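Local coordinates for protein peptidoglycan N-acetylglucosamine deacetylase (Agathobacter rectalis, PDB 5JMU) that probably removes acetyl groups from N-acetylglucosamine units of peptidoglycan, using the zinc-binding catalytic domain of a longer, membrane-anchored protein, at residues 63-66 with 67-70. Numbering follows the deposited sequence.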
loop_
_atom_site.group_PDB
_atom_site.type_symbol
_atom_site.label_atom_id
_atom_site.label_comp_id
_atom_site.label_asym_id
_atom_site.label_seq_id
_atom_site.Cartn_x
_atom_site.Cartn_y
_atom_site.Cartn_z
ATOM N N ILE A 63 -12.631 5.161 3.944
ATOM C CA ILE A 63 -11.939 5.523 2.704
ATOM C C ILE A 63 -12.154 7.027 2.436
ATOM O O ILE A 63 -11.217 7.747 2.065
ATOM C CB ILE A 63 -12.443 4.690 1.541
ATOM C CG1 ILE A 63 -12.040 3.243 1.771
ATOM C CG2 ILE A 63 -11.944 5.243 0.168
ATOM C CD1 ILE A 63 -12.712 2.252 0.764
ATOM N N ALA A 64 -13.387 7.494 2.623
ATOM C CA ALA A 64 -13.660 8.924 2.515
ATOM C C ALA A 64 -12.818 9.709 3.512
ATOM O O ALA A 64 -12.286 10.744 3.181
ATOM C CB ALA A 64 -15.170 9.226 2.732
ATOM N N GLU A 65 -12.724 9.221 4.746
ATOM C CA GLU A 65 -11.940 9.930 5.771
ATOM C C GLU A 65 -10.438 9.959 5.441
ATOM O O GLU A 65 -9.754 10.966 5.712
ATOM C CB GLU A 65 -12.170 9.281 7.149
ATOM C CG GLU A 65 -11.722 10.163 8.314
ATOM C CD GLU A 65 -12.477 11.503 8.442
ATOM O OE1 GLU A 65 -13.624 11.638 7.956
ATOM O OE2 GLU A 65 -11.915 12.438 9.057
ATOM N N GLU A 66 -9.916 8.858 4.901
ATOM C CA GLU A 66 -8.502 8.829 4.527
ATOM C C GLU A 66 -8.193 9.939 3.519
ATOM O O GLU A 66 -7.213 10.687 3.649
ATOM C CB GLU A 66 -8.123 7.459 3.946
ATOM C CG GLU A 66 -8.069 6.377 5.035
ATOM C CD GLU A 66 -8.056 4.954 4.488
ATOM O OE1 GLU A 66 -8.090 4.736 3.253
ATOM O OE2 GLU A 66 -8.095 4.008 5.333
ATOM N N ALA A 67 -9.038 10.048 2.506
ATOM C CA ALA A 67 -8.812 11.064 1.486
ATOM C C ALA A 67 -9.017 12.463 2.075
ATOM O O ALA A 67 -8.228 13.379 1.781
ATOM C CB ALA A 67 -9.729 10.835 0.268
ATOM N N LYS A 68 -10.068 12.640 2.887
ATOM C CA LYS A 68 -10.356 13.955 3.442
ATOM C C LYS A 68 -9.193 14.472 4.251
ATOM O O LYS A 68 -8.933 15.708 4.246
ATOM C CB LYS A 68 -11.634 13.912 4.319
ATOM C CG LYS A 68 -11.986 15.184 5.059
ATOM C CD LYS A 68 -13.265 14.981 5.878
ATOM C CE LYS A 68 -13.718 16.292 6.520
ATOM N NZ LYS A 68 -14.855 16.071 7.485
ATOM N N ARG A 69 -8.501 13.557 4.938
ATOM C CA ARG A 69 -7.399 13.937 5.819
ATOM C C ARG A 69 -6.067 14.057 5.081
ATOM O O ARG A 69 -5.047 14.351 5.696
ATOM C CB ARG A 69 -7.283 12.951 6.987
ATOM C CG ARG A 69 -8.493 13.033 7.907
ATOM C CD ARG A 69 -8.274 12.230 9.165
ATOM N NE ARG A 69 -9.514 12.030 9.937
ATOM C CZ ARG A 69 -9.556 11.694 11.217
ATOM N NH1 ARG A 69 -8.431 11.580 11.938
ATOM N NH2 ARG A 69 -10.730 11.492 11.776
ATOM N N GLY A 70 -6.083 13.882 3.766
ATOM C CA GLY A 70 -4.908 14.185 2.980
ATOM C C GLY A 70 -4.041 12.981 2.616
ATOM O O GLY A 70 -2.963 13.140 2.020
#
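Glu65 and Arg69 form an i to i+4 salt bridge across the C-terminal end of helix 61-68, with Arg69 just beyond the last helical residue. Glu65 bends at chi2 after a chi1 of -164° that sets CG opposite the backbone N, and so carries its carboxylate toward the C-terminal end, to the arginine. OE2 receives the NE hydrogen of Arg69 at 2.6 Å through its anti lone pair, in the guanidinium plane, while the bond from NH2 to OE2 is weak at 3.1 Å. Carboxylate and guanidinium planes stand almost perpendicular, 86° apart. The same two residues are joined through the backbone, Arg69 N to Glu65 O at 3.0 Å, and Arg69 CG packs tightly, 3.3 Å from Glu65 O. By contrast, the solvent side is looser: extended Lys68 brings only CD near Glu65 OE1, at 4.0 Å. A Schellman motif at Gly70, whose positive phi suits glycine, ends the helix. Asp39 and Asp42 form salt bridges with Arg69 NH1, tying the end of this helix to helix 34-43. Replacing Arg69 by alanine would probably cost Glu65 its salt bridge, leave Asp39 and Asp42 without this mate and let the Glu65 carboxylate turn more freely. Ile63 and Ala67 pack on helix 89-107 and, with buried Glu66, on Val73, placing this helix in the beta-alpha-beta crossover from strand 49-53 to strand 72-77.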